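Ancylostoma secreted protein 2 (Necator americanus, PDB 4NUK) belongs to the secreted CAP-domain proteins of a hookworm and binds divalent metal ions such as zinc, probably acting at the interface between parasite and host. Local coordinates at residues A[59-64]-A[187-192]; A[84-89]-A[101-106]; A[124-129]-A[147-152]. All blocks are in the same frame, centred on the assembly; numbering follows the deposited sequence.

Contact 1: residues A[59-64]-A[187-192]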
# COMPACT_ATOMS: atom_id res chain seq x y z
N PRO A 59 -16.50 3.69 1.78
CA PRO A 59 -16.96 4.12 3.11
C PRO A 59 -15.87 4.81 3.91
O PRO A 59 -14.69 4.43 3.84
CB PRO A 59 -17.38 2.81 3.80
CG PRO A 59 -16.82 1.71 2.96
CD PRO A 59 -16.72 2.24 1.56
N LYS A 60 -16.26 5.85 4.66
CA LYS A 60 -15.36 6.52 5.56
C LYS A 60 -14.75 5.47 6.49
O LYS A 60 -15.35 4.42 6.71
CB LYS A 60 -16.13 7.57 6.37
CG LYS A 60 -16.70 8.70 5.53
CD LYS A 60 -17.66 9.56 6.34
CE LYS A 60 -18.13 10.79 5.56
NZ LYS A 60 -19.57 11.12 5.84
N ALA A 61 -13.56 5.74 7.02
CA ALA A 61 -12.94 4.81 7.95
C ALA A 61 -12.92 5.36 9.37
O ALA A 61 -12.58 6.53 9.58
CB ALA A 61 -11.55 4.47 7.50
N ALA A 62 -13.27 4.52 10.34
CA ALA A 62 -13.36 4.94 11.74
C ALA A 62 -12.00 5.15 12.41
O ALA A 62 -11.87 6.00 13.30
CB ALA A 62 -14.19 3.93 12.55
N LYS A 63 -10.99 4.39 11.98
CA LYS A 63 -9.65 4.49 12.56
C LYS A 63 -8.56 4.02 11.60
O LYS A 63 -7.83 3.07 11.87
CB LYS A 63 -9.56 3.70 13.86
CG LYS A 63 -9.92 2.24 13.73
CD LYS A 63 -9.84 1.52 15.07
CE LYS A 63 -8.45 1.68 15.68
NZ LYS A 63 -8.28 0.81 16.89
N MET A 64 -8.45 4.72 10.47
CA MET A 64 -7.46 4.41 9.47
C MET A 64 -6.11 4.88 10.00
O MET A 64 -5.90 6.08 10.19
CB MET A 64 -7.81 5.11 8.15
CG MET A 64 -6.85 4.82 7.00
SD MET A 64 -6.94 3.11 6.43
CE MET A 64 -8.54 3.20 5.66
N ASP A 187 -12.01 -7.64 7.73
CA ASP A 187 -12.35 -6.36 7.13
C ASP A 187 -11.10 -5.60 6.75
O ASP A 187 -10.11 -5.63 7.47
CB ASP A 187 -13.20 -5.52 8.08
CG ASP A 187 -14.51 -6.18 8.42
OD1 ASP A 187 -14.85 -7.17 7.76
OD2 ASP A 187 -15.20 -5.71 9.34
N ILE A 188 -11.14 -4.90 5.61
CA ILE A 188 -10.04 -4.04 5.23
C ILE A 188 -9.91 -2.95 6.29
O ILE A 188 -8.84 -2.71 6.83
CB ILE A 188 -10.30 -3.40 3.87
CG1 ILE A 188 -10.61 -4.47 2.82
CG2 ILE A 188 -9.13 -2.56 3.45
CD1 ILE A 188 -11.35 -3.93 1.60
N TYR A 189 -11.01 -2.28 6.60
CA TYR A 189 -11.02 -1.33 7.70
C TYR A 189 -12.41 -1.23 8.37
O TYR A 189 -13.43 -1.60 7.79
CB TYR A 189 -10.48 0.04 7.25
CG TYR A 189 -11.17 0.66 6.07
CD1 TYR A 189 -12.27 1.47 6.24
CD2 TYR A 189 -10.72 0.45 4.78
CE1 TYR A 189 -12.92 2.05 5.16
CE2 TYR A 189 -11.35 1.01 3.69
CZ TYR A 189 -12.46 1.81 3.89
OH TYR A 189 -13.12 2.40 2.83
N GLU A 190 -12.41 -0.76 9.61
CA GLU A 190 -13.65 -0.51 10.34
C GLU A 190 -14.31 0.74 9.76
O GLU A 190 -13.68 1.78 9.63
CB GLU A 190 -13.36 -0.30 11.83
CG GLU A 190 -14.48 0.38 12.59
CD GLU A 190 -14.89 -0.38 13.85
OE1 GLU A 190 -14.02 -0.58 14.74
OE2 GLU A 190 -16.08 -0.77 13.95
N LYS A 191 -15.58 0.61 9.40
CA LYS A 191 -16.29 1.73 8.81
C LYS A 191 -16.83 2.69 9.87
O LYS A 191 -17.15 2.30 10.99
CB LYS A 191 -17.42 1.22 7.90
CG LYS A 191 -16.92 0.68 6.57
CD LYS A 191 -17.77 -0.51 6.09
CE LYS A 191 -19.25 -0.19 6.15
NZ LYS A 191 -20.05 -1.29 5.60
N GLY A 192 -16.91 3.96 9.51
CA GLY A 192 -17.44 4.98 10.39
C GLY A 192 -16.83 6.33 10.11
O GLY A 192 -16.01 6.46 9.20
O HOH W 1 -10.70 2.42 9.89
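Tyr189 reaches from the 187-192 loop across to residues 59-64 and can be followed atom by atom. Its CB lies 4.0 Å from Met64 CE, the first apolar partner. CG sits between the backbone N and the carbonyl carbon (chi1 55°), a setting that turns the ring toward the other loop and lays one face under the Met64 methyl. That methyl is off-centre, with Met64 CE 3.6 Å from Tyr189 CD2, and a CH-pi contact results; the sulfur stands farther off and oblique, completing a Met-aromatic pair. Met64 reaches the ring because its chain folds at chi2 and chi3. Tyr189 CD1 meets Ala61 CB at 3.3 Å, a tight approach that is neither over the face nor at the edge. At the tip, Tyr189 OH donates to Pro59 O (2.8 Å), arriving in the carbonyl plane on a lone pair.

Beyond the ring, the two backbones make one bridge. Ala62 N gives a nearly straight bond to Glu190 O (2.9 Å, 174° at the hydrogen), and Gly192 N bonds to Lys60 O at 3.2 Å from well above its carbonyl plane. These bonds flank Ala61 and Lys191 in the bonding pattern of a single antiparallel-type bridge, although the two chains cross steeply there. A water takes the amide hydrogen of Lys63 and donates to Glu190 O, giving that oxygen a second donor. Outside the bridge, Lys191 CG rests on Pro59 CB (3.5 Å) while its ammonium group bonds to Gln133 O. Val45 and Ala46 of helix 28-46 adjoin Tyr189 and Ala61. The arrangement is an isolated beta bridge between two irregular loops, anchored by a tyrosine, where the chain leaving the CAP sandwich heads for the disulfide-rich C-terminal end.

Contact 2: residues A[84-89]-A[101-106]. With NI (nickel (II) ion), chain B.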
# COMPACT_ATOMS: atom_id res chain seq x y z
N CYS A 84 14.93 -9.54 -9.79
CA CYS A 84 14.50 -9.11 -11.12
C CYS A 84 13.62 -10.15 -11.83
O CYS A 84 13.81 -10.45 -13.00
CB CYS A 84 15.72 -8.73 -11.98
SG CYS A 84 16.49 -7.14 -11.52
N VAL A 85 12.66 -10.70 -11.09
CA VAL A 85 11.64 -11.54 -11.68
C VAL A 85 10.27 -11.07 -11.21
O VAL A 85 10.04 -10.92 -10.01
CB VAL A 85 11.84 -13.01 -11.32
CG1 VAL A 85 10.52 -13.74 -11.37
CG2 VAL A 85 12.82 -13.64 -12.27
N PHE A 86 9.35 -10.84 -12.15
CA PHE A 86 8.05 -10.28 -11.78
C PHE A 86 7.20 -11.35 -11.10
O PHE A 86 6.42 -12.04 -11.74
CB PHE A 86 7.32 -9.66 -12.98
CG PHE A 86 6.13 -8.83 -12.61
CD1 PHE A 86 6.27 -7.50 -12.26
CD2 PHE A 86 4.86 -9.37 -12.60
CE1 PHE A 86 5.16 -6.72 -11.91
CE2 PHE A 86 3.75 -8.59 -12.26
CZ PHE A 86 3.90 -7.27 -11.92
N LYS A 87 7.37 -11.49 -9.79
CA LYS A 87 6.72 -12.57 -9.06
C LYS A 87 6.51 -12.17 -7.60
O LYS A 87 7.40 -11.59 -6.98
CB LYS A 87 7.57 -13.83 -9.14
CG LYS A 87 6.99 -15.03 -8.45
CD LYS A 87 7.79 -16.30 -8.77
CE LYS A 87 7.49 -17.44 -7.77
NZ LYS A 87 6.06 -17.91 -7.78
N HIS A 88 5.35 -12.48 -7.05
CA HIS A 88 5.17 -12.30 -5.62
C HIS A 88 6.15 -13.23 -4.90
O HIS A 88 6.35 -14.36 -5.34
CB HIS A 88 3.73 -12.58 -5.21
CG HIS A 88 2.84 -11.39 -5.34
ND1 HIS A 88 3.00 -10.25 -4.58
CD2 HIS A 88 1.80 -11.15 -6.16
CE1 HIS A 88 2.09 -9.36 -4.92
NE2 HIS A 88 1.35 -9.88 -5.88
N SER A 89 6.79 -12.74 -3.85
CA SER A 89 7.70 -13.59 -3.07
C SER A 89 6.89 -14.63 -2.32
O SER A 89 5.68 -14.46 -2.14
CB SER A 89 8.52 -12.75 -2.11
OG SER A 89 7.68 -12.00 -1.24
N ILE A 101 3.33 -5.61 -5.96
CA ILE A 101 4.35 -5.50 -7.00
C ILE A 101 3.89 -4.74 -8.22
O ILE A 101 2.70 -4.64 -8.50
CB ILE A 101 4.97 -6.86 -7.44
CG1 ILE A 101 4.01 -7.71 -8.26
CG2 ILE A 101 5.54 -7.63 -6.25
CD1 ILE A 101 4.69 -9.00 -8.77
N PHE A 102 4.86 -4.19 -8.95
CA PHE A 102 4.56 -3.37 -10.11
C PHE A 102 5.78 -3.29 -10.99
O PHE A 102 6.92 -3.28 -10.51
CB PHE A 102 4.19 -1.96 -9.65
CG PHE A 102 4.05 -0.96 -10.77
CD1 PHE A 102 2.85 -0.84 -11.45
CD2 PHE A 102 5.09 -0.11 -11.09
CE1 PHE A 102 2.71 0.10 -12.47
CE2 PHE A 102 4.96 0.83 -12.08
CZ PHE A 102 3.76 0.93 -12.78
N MET A 103 5.55 -3.21 -12.30
CA MET A 103 6.63 -2.92 -13.22
C MET A 103 6.27 -1.85 -14.25
O MET A 103 5.13 -1.74 -14.68
CB MET A 103 7.12 -4.20 -13.92
CG MET A 103 6.09 -4.89 -14.79
SD MET A 103 6.85 -5.63 -16.26
CE MET A 103 7.01 -4.17 -17.29
N SER A 104 7.27 -1.06 -14.62
CA SER A 104 7.21 -0.19 -15.76
C SER A 104 8.20 -0.70 -16.80
O SER A 104 9.29 -1.15 -16.44
CB SER A 104 7.62 1.22 -15.36
OG SER A 104 7.84 2.01 -16.51
N SER A 105 7.84 -0.62 -18.07
CA SER A 105 8.73 -1.06 -19.14
C SER A 105 9.99 -0.21 -19.21
O SER A 105 10.99 -0.61 -19.81
CB SER A 105 8.02 -1.04 -20.50
OG SER A 105 7.67 0.28 -20.87
N ASP A 106 9.95 0.97 -18.59
CA ASP A 106 11.11 1.86 -18.62
C ASP A 106 12.03 1.57 -17.45
O ASP A 106 11.77 1.99 -16.32
CB ASP A 106 10.68 3.33 -18.61
CG ASP A 106 11.87 4.28 -18.64
OD1 ASP A 106 12.98 3.84 -19.04
OD2 ASP A 106 11.69 5.47 -18.28
NI NI B . -0.85 -9.40 -6.17
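Ile101 CD1 stands over the centre of the Phe86 ring, 3.6 Å from its centroid, and this CH-pi contact is the heart of the pairing. CG1 of the same isoleucine adds to it, 3.7 Å from Phe86 CZ. Phe86, the centre of an inverse gamma turn that bends the loop, reaches the strand because its CG is anti to the backbone N (chi1 -167°), which swings the ring across from a loop backbone that remains at a distance. The ring's edge points at the strand backbone, with Phe86 CE1 3.6 Å from Phe102 C near the ring plane. Met103 comes in at about a right angle: its CG lies 3.5 Å from Phe86 CE1, and its sulfur, oblique to the ring, makes a Met-aromatic contact.

Ile101 serves a second ring as well. Its CG2 branch is 4.0 Å from His88 ND1, while CG1 stands over one face of the imidazole, offset toward the rim. His88 NE2 binds the nickel ion at 2.3 Å, and His148 supplies the other protein ligand. The other ring nitrogen, ND1, is hydrogen-bonded to Glu99, so the imidazole's orientation is fixed by metal, carboxylate and the apolar isoleucine together. Glu99 also bonds to Ser89, the residue next along.

The touching parts, residues 86-88 and 101-103, point 173° apart. No hydrogen bond crosses between the segments, so side chains do the joining. Strand 98-104 instead takes its backbone bonds from strand 171-178, through Phe102 with Val173 and Ser104 with Cys171. Cys84, following helix 71-81, is tied by a disulfide to Cys167; on the other face of the strand Phe102 packs against helix 111-123, whose Trp122 bonds to Ile101 O.

Contact 3: residues A[124-129]-A[147-152]. With NI (nickel (II) ion), chain B.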
# COMPACT_ATOMS: atom_id res chain seq x y z
N GLY A 124 -5.42 2.58 -7.89
CA GLY A 124 -6.37 2.63 -8.99
C GLY A 124 -7.30 1.45 -9.08
O GLY A 124 -8.29 1.50 -9.78
N GLU A 125 -7.00 0.37 -8.37
CA GLU A 125 -7.87 -0.81 -8.44
C GLU A 125 -9.28 -0.53 -7.92
O GLU A 125 -10.25 -1.13 -8.37
CB GLU A 125 -7.24 -2.00 -7.72
CG GLU A 125 -6.17 -2.70 -8.53
CD GLU A 125 -5.30 -3.63 -7.70
OE1 GLU A 125 -5.59 -3.86 -6.51
OE2 GLU A 125 -4.28 -4.10 -8.25
N LEU A 126 -9.39 0.40 -6.98
CA LEU A 126 -10.67 0.75 -6.38
C LEU A 126 -11.60 1.45 -7.35
O LEU A 126 -12.80 1.15 -7.38
CB LEU A 126 -10.47 1.64 -5.16
CG LEU A 126 -11.73 2.28 -4.56
CD1 LEU A 126 -12.65 1.23 -4.00
CD2 LEU A 126 -11.32 3.26 -3.49
N ALA A 127 -11.08 2.40 -8.12
CA ALA A 127 -11.91 3.12 -9.09
C ALA A 127 -12.16 2.27 -10.34
O ALA A 127 -13.24 2.32 -10.93
CB ALA A 127 -11.29 4.47 -9.47
N GLU A 128 -11.18 1.45 -10.71
CA GLU A 128 -11.23 0.65 -11.93
C GLU A 128 -12.04 -0.62 -11.78
O GLU A 128 -12.83 -0.97 -12.65
CB GLU A 128 -9.82 0.26 -12.37
CG GLU A 128 -9.14 1.29 -13.25
CD GLU A 128 -9.63 1.19 -14.69
OE1 GLU A 128 -9.80 2.26 -15.33
OE2 GLU A 128 -9.84 0.05 -15.16
N LYS A 129 -11.83 -1.34 -10.69
CA LYS A 129 -12.51 -2.60 -10.49
C LYS A 129 -13.64 -2.48 -9.47
O LYS A 129 -14.60 -3.24 -9.52
CB LYS A 129 -11.52 -3.68 -10.09
CG LYS A 129 -10.49 -3.98 -11.15
CD LYS A 129 -9.37 -4.88 -10.62
CE LYS A 129 -8.42 -5.33 -11.72
NZ LYS A 129 -7.29 -6.17 -11.21
N GLY A 147 -6.57 -6.58 -4.71
CA GLY A 147 -5.76 -6.90 -3.56
C GLY A 147 -4.59 -5.96 -3.32
O GLY A 147 -3.95 -5.97 -2.27
N HIS A 148 -4.29 -5.14 -4.31
CA HIS A 148 -3.20 -4.19 -4.14
C HIS A 148 -3.74 -2.94 -3.49
O HIS A 148 -3.09 -2.34 -2.65
CB HIS A 148 -2.53 -3.90 -5.47
CG HIS A 148 -1.79 -5.07 -6.03
ND1 HIS A 148 -1.41 -5.16 -7.35
CD2 HIS A 148 -1.35 -6.21 -5.44
CE1 HIS A 148 -0.78 -6.30 -7.55
NE2 HIS A 148 -0.73 -6.96 -6.41
N TYR A 149 -4.94 -2.56 -3.90
CA TYR A 149 -5.65 -1.48 -3.23
C TYR A 149 -5.94 -1.84 -1.78
O TYR A 149 -5.66 -1.05 -0.88
CB TYR A 149 -6.96 -1.15 -3.96
CG TYR A 149 -7.94 -0.39 -3.09
CD1 TYR A 149 -7.79 0.97 -2.87
CD2 TYR A 149 -8.99 -1.05 -2.46
CE1 TYR A 149 -8.66 1.67 -2.07
CE2 TYR A 149 -9.88 -0.37 -1.65
CZ TYR A 149 -9.71 0.99 -1.45
OH TYR A 149 -10.60 1.67 -0.65
N THR A 150 -6.51 -3.02 -1.54
CA THR A 150 -6.91 -3.39 -0.18
C THR A 150 -5.71 -3.40 0.77
O THR A 150 -5.84 -3.02 1.92
CB THR A 150 -7.67 -4.73 -0.12
OG1 THR A 150 -6.84 -5.78 -0.61
CG2 THR A 150 -8.96 -4.68 -0.96
N GLN A 151 -4.55 -3.80 0.28
CA GLN A 151 -3.36 -3.78 1.11
C GLN A 151 -2.89 -2.34 1.35
O GLN A 151 -2.33 -2.03 2.40
CB GLN A 151 -2.25 -4.64 0.50
CG GLN A 151 -0.93 -4.65 1.28
CD GLN A 151 -1.06 -5.12 2.74
OE1 GLN A 151 -1.30 -4.32 3.64
NE2 GLN A 151 -0.87 -6.42 2.96
N MET A 152 -3.12 -1.46 0.39
CA MET A 152 -2.69 -0.08 0.58
C MET A 152 -3.43 0.59 1.73
O MET A 152 -2.84 1.35 2.50
CB MET A 152 -2.84 0.74 -0.69
CG MET A 152 -1.74 0.49 -1.69
SD MET A 152 -1.87 1.64 -3.08
CE MET A 152 -1.39 3.18 -2.31
NI NI B . -0.85 -9.40 -6.17
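Glu125 and His148 meet at the metal site of the CAP fold, where helix 125-128 touches helix 147-152 and Glu125 reaches the backbone of the latter. One carboxylate oxygen does most of the joining: Glu125 OE1 accepts from His148 N at 2.9 Å with its syn lone pair. It accepts again from Tyr149 N at 3.0 Å, a straighter bond (160° at the hydrogen) that arrives from above the carboxylate plane. Two successive backbone amides thus share a single oxygen. Glu125 OE2 lies 3.2 Å from His148 ND1, oblique to the ring, with the carboxylate and ring planes 28° apart. Glu125 can span the gap because its chain is extended beyond CG.

His88, Glu99, Glu125 and His148 are consistent with the two-histidine, two-glutamate set of CAP proteins. His148 NE2 binds the nickel ion at 2.5 Å. Glu125 does not ligate the metal, its OE2 being 6.6 Å from the nickel; by accepting from the backbone N of the ligand His148 and of Tyr149, its carboxylate acts as a second-shell group.

One residue along on each helix the contact becomes apolar. Leu126 CB sits over the centre of the Tyr149 ring, 3.6 Å from its centroid, in a CH-pi contact. The CD2 branch runs on to the far end of the ring, where Leu126 CD2 lies 3.3 Å from Tyr149 OH. With CG anti to the backbone N (chi1 161°), Tyr149 sends its ring out toward this leucine. Phe123 and Val45 also border Tyr149, while Trp122 meets the His148 ring at a steep angle.

In the fold
After helix 28-46 the chain reaches 59-64, the opening arm of contact 1, and enters strand 64-69. Past helix 71-81, contact 2 closes a short loop from 84-89 to 101-106, setting that loop beside the edge strand 98-104. Helix 111-123 follows, and contact 3 then closes a second loop, 124-129 to 147-152. Contacts 2 and 3 lie in series, and meet at the nickel ion. Strands 159-166 and 171-178 come next before 187-192 closes contact 1 around both. Contact 3 touches contact 1 through Thr150 and Ile188, whereas contacts 1 and 2 are about 30 Å apart between centres.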